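Long-range contacts in microbial serine proteinases; subtilisin (Bacillus subtilis, PDB 2GKO), which probably hydrolyses peptide bonds in proteins as a cold-adapted, calcium-loaded serine protease of the subtilisin family: residues 139-149 / 176-184; 278-287 / 301-309. One frame throughout, in Å; residues are numbered along the deposited sequence.

Contact 1: 139-149 / 176-184. With NA (sodium ion), chain F.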
# COMPACT_ATOMS: atom_id res chain seq x y z
N LEU A 139 -1.42 7.99 -0.96
CA LEU A 139 -1.60 9.41 -1.15
C LEU A 139 -0.96 9.76 -2.47
O LEU A 139 -0.13 9.02 -3.00
CB LEU A 139 -1.00 10.19 0.03
CG LEU A 139 0.48 10.00 0.36
CD1 LEU A 139 1.34 10.90 -0.51
CD2 LEU A 139 0.77 10.26 1.84
N GLY A 140 -1.37 10.88 -3.03
CA GLY A 140 -0.82 11.26 -4.31
C GLY A 140 -1.19 12.67 -4.67
O GLY A 140 -2.11 13.25 -4.13
N SER A 141 -0.42 13.22 -5.60
CA SER A 141 -0.68 14.52 -6.17
C SER A 141 -0.17 14.49 -7.61
O SER A 141 0.69 13.70 -7.94
CB SER A 141 0.02 15.59 -5.32
OG SER A 141 0.46 16.70 -6.06
N SER A 142 -0.72 15.33 -8.46
CA SER A 142 -0.30 15.39 -9.87
C SER A 142 1.09 15.96 -9.99
O SER A 142 1.79 15.66 -10.97
CB SER A 142 -1.27 16.26 -10.69
OG SER A 142 -1.41 17.54 -10.08
N GLY A 143 1.48 16.77 -9.01
CA GLY A 143 2.78 17.42 -9.01
C GLY A 143 3.80 16.68 -8.16
O GLY A 143 3.47 16.07 -7.14
N GLU A 144 5.05 16.76 -8.61
CA GLU A 144 6.17 16.15 -7.92
C GLU A 144 6.85 17.10 -6.93
O GLU A 144 7.46 18.09 -7.32
CB GLU A 144 7.21 15.68 -8.94
CG GLU A 144 8.32 14.91 -8.29
CD GLU A 144 9.39 14.40 -9.24
OE1 GLU A 144 9.27 14.56 -10.47
OE2 GLU A 144 10.37 13.84 -8.72
N SER A 145 6.78 16.77 -5.65
CA SER A 145 7.45 17.53 -4.61
C SER A 145 8.88 16.99 -4.48
O SER A 145 9.09 15.80 -4.25
CB SER A 145 6.71 17.41 -3.28
OG SER A 145 7.56 17.69 -2.19
N SER A 146 9.88 17.85 -4.67
CA SER A 146 11.26 17.40 -4.51
C SER A 146 11.54 16.95 -3.06
O SER A 146 12.36 16.06 -2.87
CB SER A 146 12.26 18.49 -4.93
OG SER A 146 12.05 19.65 -4.17
N LEU A 147 10.87 17.52 -2.07
CA LEU A 147 11.06 17.08 -0.68
C LEU A 147 10.67 15.61 -0.57
O LEU A 147 11.41 14.81 0.00
CB LEU A 147 10.22 17.93 0.28
CG LEU A 147 10.66 19.37 0.49
CD1 LEU A 147 9.63 20.14 1.29
CD2 LEU A 147 12.02 19.39 1.21
N ILE A 148 9.52 15.25 -1.13
CA ILE A 148 9.03 13.88 -1.03
C ILE A 148 9.88 12.95 -1.89
O ILE A 148 10.30 11.87 -1.47
CB ILE A 148 7.55 13.81 -1.41
CG1 ILE A 148 6.71 14.49 -0.32
CG2 ILE A 148 7.13 12.34 -1.60
CD1 ILE A 148 5.28 14.75 -0.72
N THR A 149 10.15 13.36 -3.12
CA THR A 149 11.01 12.58 -4.01
C THR A 149 12.38 12.25 -3.39
O THR A 149 12.82 11.09 -3.39
CB THR A 149 11.22 13.35 -5.31
OG1 THR A 149 10.01 13.37 -6.07
CG2 THR A 149 12.22 12.64 -6.20
N ILE A 176 -1.02 9.04 -13.89
CA ILE A 176 -0.28 8.65 -12.71
C ILE A 176 0.32 9.85 -12.00
O ILE A 176 0.83 10.78 -12.63
CB ILE A 176 0.80 7.58 -13.08
CG1 ILE A 176 1.41 6.98 -11.82
CG2 ILE A 176 1.89 8.18 -13.95
CD1 ILE A 176 2.45 5.91 -12.09
N GLY A 177 0.26 9.85 -10.68
CA GLY A 177 0.78 10.93 -9.87
C GLY A 177 1.91 10.46 -8.99
O GLY A 177 2.42 9.35 -9.14
N TYR A 178 2.28 11.34 -8.06
CA TYR A 178 3.45 11.20 -7.21
C TYR A 178 3.01 11.02 -5.75
O TYR A 178 2.07 11.66 -5.32
CB TYR A 178 4.32 12.46 -7.36
CG TYR A 178 4.88 12.60 -8.74
CD1 TYR A 178 6.07 11.98 -9.09
CD2 TYR A 178 4.19 13.33 -9.72
CE1 TYR A 178 6.58 12.10 -10.35
CE2 TYR A 178 4.69 13.45 -10.99
CZ TYR A 178 5.88 12.83 -11.31
OH TYR A 178 6.37 12.93 -12.59
N PRO A 179 3.72 10.23 -4.95
CA PRO A 179 5.00 9.59 -5.28
C PRO A 179 4.96 8.31 -6.12
O PRO A 179 6.02 7.80 -6.41
CB PRO A 179 5.58 9.28 -3.89
CG PRO A 179 4.35 9.03 -3.01
CD PRO A 179 3.33 10.01 -3.54
N GLY A 180 3.78 7.81 -6.48
CA GLY A 180 3.66 6.58 -7.25
C GLY A 180 4.54 6.53 -8.49
O GLY A 180 5.17 5.50 -8.76
N ALA A 181 4.61 7.66 -9.21
CA ALA A 181 5.31 7.72 -10.48
C ALA A 181 6.83 7.74 -10.33
O ALA A 181 7.54 7.67 -11.33
CB ALA A 181 4.87 8.96 -11.24
N LEU A 182 7.33 7.85 -9.11
CA LEU A 182 8.77 7.83 -8.87
C LEU A 182 9.39 6.50 -9.20
O LEU A 182 8.79 5.45 -8.99
CB LEU A 182 9.09 8.18 -7.44
CG LEU A 182 8.67 9.56 -7.01
CD1 LEU A 182 8.95 9.75 -5.55
CD2 LEU A 182 9.37 10.63 -7.88
N VAL A 183 10.61 6.52 -9.70
CA VAL A 183 11.24 5.27 -10.08
C VAL A 183 11.48 4.34 -8.87
O VAL A 183 11.49 3.13 -9.02
CB VAL A 183 12.54 5.52 -10.92
CG1 VAL A 183 13.70 5.94 -10.02
CG2 VAL A 183 12.88 4.30 -11.72
N ASN A 184 11.66 4.93 -7.69
CA ASN A 184 11.89 4.17 -6.46
C ASN A 184 10.64 3.96 -5.61
O ASN A 184 10.75 3.58 -4.45
CB ASN A 184 13.01 4.81 -5.64
CG ASN A 184 14.37 4.65 -6.31
OD1 ASN A 184 14.61 3.66 -7.00
ND2 ASN A 184 15.26 5.62 -6.11
NA NA F . 6.88 4.20 -9.47
O HOH W 1 0.99 8.33 -5.46
O HOH W 2 0.19 13.42 -12.99
O HOH W 3 5.92 2.15 -10.16
O HOH W 4 7.00 4.61 -11.79

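Contact 2: 278-287 / 301-309. With CA (calcium ion), chain D.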
# COMPACT_ATOMS: atom_id res chain seq x y z
N LEU A 278 7.71 -9.17 -6.30
CA LEU A 278 6.39 -8.62 -6.63
C LEU A 278 6.19 -8.52 -8.14
O LEU A 278 5.14 -8.86 -8.65
CB LEU A 278 6.21 -7.23 -6.02
CG LEU A 278 6.01 -7.16 -4.50
CD1 LEU A 278 6.04 -5.69 -4.08
CD2 LEU A 278 4.71 -7.83 -4.05
N GLN A 279 7.20 -8.03 -8.83
CA GLN A 279 7.16 -7.86 -10.28
C GLN A 279 6.99 -9.20 -10.98
O GLN A 279 6.18 -9.34 -11.89
CB GLN A 279 8.41 -7.16 -10.79
CG GLN A 279 8.44 -5.66 -10.51
CD GLN A 279 9.77 -5.01 -10.80
OE1 GLN A 279 10.66 -5.63 -11.41
NE2 GLN A 279 9.93 -3.78 -10.36
N THR A 280 7.75 -10.20 -10.54
CA THR A 280 7.63 -11.55 -11.10
C THR A 280 6.26 -12.15 -10.91
O THR A 280 5.67 -12.68 -11.83
CB THR A 280 8.69 -12.46 -10.43
OG1 THR A 280 9.98 -11.99 -10.80
CG2 THR A 280 8.61 -13.88 -10.94
N ARG A 281 5.78 -12.09 -9.67
CA ARG A 281 4.46 -12.58 -9.33
C ARG A 281 3.35 -11.89 -10.12
O ARG A 281 2.41 -12.54 -10.56
CB ARG A 281 4.22 -12.39 -7.84
CG ARG A 281 5.01 -13.35 -6.97
CD ARG A 281 4.54 -13.37 -5.58
NE ARG A 281 5.40 -14.16 -4.69
CZ ARG A 281 5.01 -14.61 -3.52
NH1 ARG A 281 5.86 -15.30 -2.77
NH2 ARG A 281 3.77 -14.41 -3.09
N ALA A 282 3.46 -10.57 -10.29
CA ALA A 282 2.47 -9.82 -11.05
C ALA A 282 2.47 -10.30 -12.50
O ALA A 282 1.42 -10.50 -13.10
CB ALA A 282 2.81 -8.33 -11.01
N SER A 283 3.67 -10.48 -13.05
CA SER A 283 3.84 -10.81 -14.47
C SER A 283 3.18 -12.13 -14.86
O SER A 283 2.70 -12.27 -15.99
CB SER A 283 5.32 -10.84 -14.84
OG SER A 283 5.92 -9.57 -14.69
N VAL A 284 3.12 -13.09 -13.94
CA VAL A 284 2.39 -14.34 -14.21
C VAL A 284 0.87 -14.21 -14.09
O VAL A 284 0.12 -15.11 -14.49
CB VAL A 284 2.90 -15.53 -13.35
CG1 VAL A 284 4.41 -15.58 -13.36
CG2 VAL A 284 2.37 -15.47 -11.93
N ASN A 285 0.39 -13.12 -13.50
CA ASN A 285 -1.03 -12.83 -13.46
C ASN A 285 -1.31 -11.55 -14.24
O ASN A 285 -1.72 -10.54 -13.69
CB ASN A 285 -1.52 -12.71 -12.02
CG ASN A 285 -1.52 -14.04 -11.31
OD1 ASN A 285 -2.05 -15.02 -11.83
ND2 ASN A 285 -0.96 -14.08 -10.11
N ASP A 286 -1.03 -11.63 -15.53
CA ASP A 286 -1.31 -10.56 -16.49
C ASP A 286 -2.76 -10.11 -16.39
O ASP A 286 -3.68 -10.92 -16.47
CB ASP A 286 -1.03 -11.14 -17.88
CG ASP A 286 -0.99 -10.10 -18.96
OD1 ASP A 286 -1.30 -8.91 -18.70
OD2 ASP A 286 -0.65 -10.40 -20.13
N ILE A 287 -2.97 -8.81 -16.14
CA ILE A 287 -4.29 -8.24 -16.10
C ILE A 287 -4.66 -7.81 -17.51
O ILE A 287 -3.89 -7.16 -18.19
CB ILE A 287 -4.34 -7.04 -15.09
CG1 ILE A 287 -4.22 -7.56 -13.65
CG2 ILE A 287 -5.61 -6.19 -15.31
CD1 ILE A 287 -5.43 -8.34 -13.13
N SER A 301 -2.48 -1.47 -15.61
CA SER A 301 -2.26 -2.48 -14.60
C SER A 301 -0.79 -2.82 -14.35
O SER A 301 -0.51 -3.65 -13.50
CB SER A 301 -3.03 -3.74 -14.97
OG SER A 301 -2.56 -4.28 -16.20
N GLY A 302 0.13 -2.16 -15.05
CA GLY A 302 1.53 -2.51 -15.00
C GLY A 302 1.72 -3.98 -15.38
O GLY A 302 1.10 -4.46 -16.34
N PHE A 303 2.53 -4.70 -14.60
CA PHE A 303 2.93 -6.07 -14.95
C PHE A 303 1.82 -7.08 -14.70
O PHE A 303 1.81 -8.17 -15.30
CB PHE A 303 4.16 -6.50 -14.14
CG PHE A 303 5.42 -5.70 -14.38
CD1 PHE A 303 5.46 -4.55 -15.18
CD2 PHE A 303 6.60 -6.13 -13.79
CE1 PHE A 303 6.61 -3.84 -15.35
CE2 PHE A 303 7.76 -5.44 -13.95
CZ PHE A 303 7.79 -4.29 -14.74
N GLY A 304 0.90 -6.73 -13.81
CA GLY A 304 -0.20 -7.59 -13.42
C GLY A 304 -0.54 -7.54 -11.95
O GLY A 304 -0.26 -6.55 -11.27
N PHE A 305 -1.11 -8.63 -11.45
CA PHE A 305 -1.68 -8.72 -10.12
C PHE A 305 -0.86 -9.74 -9.31
O PHE A 305 -1.07 -10.96 -9.44
CB PHE A 305 -3.15 -9.16 -10.26
CG PHE A 305 -3.92 -9.32 -8.95
CD1 PHE A 305 -5.20 -9.85 -8.96
CD2 PHE A 305 -3.38 -8.94 -7.73
CE1 PHE A 305 -5.92 -10.01 -7.80
CE2 PHE A 305 -4.11 -9.11 -6.56
CZ PHE A 305 -5.36 -9.62 -6.59
N ALA A 306 0.09 -9.25 -8.51
CA ALA A 306 0.86 -10.13 -7.62
C ALA A 306 -0.05 -10.70 -6.55
O ALA A 306 -0.80 -9.98 -5.89
CB ALA A 306 2.03 -9.41 -7.02
N LYS A 307 0.02 -12.03 -6.38
CA LYS A 307 -0.77 -12.76 -5.42
C LYS A 307 0.11 -13.62 -4.49
O LYS A 307 1.31 -13.76 -4.69
CB LYS A 307 -1.73 -13.69 -6.17
CG LYS A 307 -2.78 -12.98 -7.02
CD LYS A 307 -3.77 -13.97 -7.59
CE LYS A 307 -4.51 -13.45 -8.82
NZ LYS A 307 -5.49 -14.48 -9.34
N VAL A 308 -0.54 -14.18 -3.49
CA VAL A 308 0.07 -15.14 -2.57
C VAL A 308 0.38 -16.45 -3.30
O VAL A 308 1.42 -17.05 -3.06
CB VAL A 308 -0.89 -15.41 -1.41
CG1 VAL A 308 -0.41 -16.58 -0.52
CG2 VAL A 308 -1.05 -14.15 -0.56
N GLN A 309 -0.53 -16.87 -4.16
CA GLN A 309 -0.43 -18.20 -4.80
C GLN A 309 -1.10 -18.18 -6.18
O GLN A 309 -2.00 -17.36 -6.43
CB GLN A 309 -1.04 -19.30 -3.88
CG GLN A 309 -2.54 -19.60 -4.10
CD GLN A 309 -3.22 -20.42 -2.98
OE1 GLN A 309 -4.47 -20.45 -2.90
NE2 GLN A 309 -2.43 -21.10 -2.17
CA CA D . -1.75 -6.67 -19.02
O HOH W 5 1.04 -13.98 -8.36
O HOH W 6 2.09 -9.90 -17.30
O HOH W 7 -3.91 -16.65 -10.27
O HOH W 8 -1.06 -16.60 -8.88
O HOH W 9 -1.04 -6.40 -16.71

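Contact 1: 139-149 / 176-184
Glu144 lies flat over the ring of Tyr178. Its CB stands 3.6 Å from the ring centroid, almost exactly on the ring normal, a CH-pi contact. With CG anti to the backbone N (chi1 -174°) and the chain extended beyond it, the side chain runs outward above CD1 and CE1, the carboxylate plane turned only 12° from that of the ring. A glutamate suits this place: its methylenes cover the aromatic face while its oxygens reach further partners. OE1 makes a salt bridge to Lys221, and OE2 accepts from Thr149 OG1 at 2.7 Å through its anti lone pair. Ala181 CB lies against the opposite face of the ring, and Ser142 O meets its edge in plane. Leu182 CD2 packs 3.3 Å from Thr149 OG1. The backbones of Ser141 and Tyr178 form a single antiparallel hydrogen-bonded pair, Tyr178 N to Ser141 O at 2.8 Å and Ser141 N to Tyr178 O at 3.0 Å. After the cis peptide bond, Pro179 sets CD against Leu139 CD1 and CB against Ile148 CG2. The contact thus joins the start of helix 146-157 to the loop between strands 161-165 and 186-192, where Gly180 and Leu182 bind sodium; Ile148 also packs on helix 112-129.

Contact 2: 278-287 / 301-309
Asn285 and Phe305 are joined by two hydrogen bonds. Phe305 N donates to Asn285 O at 3.0 Å, and Asn285 ND2 returns to Phe305 O at 3.2 Å, approaching nearly along the carbonyl axis. An asparagine suits this place because it also has an acceptor to offer: OD1 takes a proton from a water that accepts from Lys307 NZ. With CG anti to the carbonyl carbon (chi1 -73°) and the chain extended to NE, Arg281 reaches Lys307 O through NH2 at 3.0 Å, 17° out of the guanidinium plane, while NE pairs with Glu277. Replacing Arg281 by an alanine is likely to leave Lys307 O without this donor and Glu277 without its cationic mate. Other carbonyls are served by water: one molecule donates to both Ser283 O and Phe303 O. Ser283 OG bonds back to Gln279 O at 2.8 Å, on the face of that carbonyl opposite Ser283 N. Gly304 CA lies 3.3 Å from Ala282 O, where a side chain would clash. Small Ala282 and Ala306 let the backbones come close. Ile287 packs on Ser301 and Phe305, while its O and Asp286 OD1 bind calcium, as does a water held by Ile287 N, Gly302 O and Ser301 OG, the last also hydrogen-bonded to Asp298. Gly294, Gly296 and Asp298 complete this calcium-binding loop, which links the last helix of the subtilisin fold to its C-terminal tail.

How the contacts relate
Following the chain from the N terminus, contact 1 comes first: residues 139-149 leave strand 133-137 and enter helix 146-157, and after strand 161-165 the chain returns at 176-184, closing a helix and a strand into a loop. Contact 2 opens only later, at the end of helix 271-283, and closes a short loop without helix or strand when 301-309 comes back. The two are therefore in series, neither nested nor crossed. The centres of contact 1 and contact 2 lie about 23 Å apart, and the nearest atoms of contacts 1 and 2 about 7 Å, without touching. Contact 1 ties loops beyond the parallel strands together, one of them reaching the bound phenylmethanesulfonic acid at Leu139, whereas contact 2 borders a calcium site.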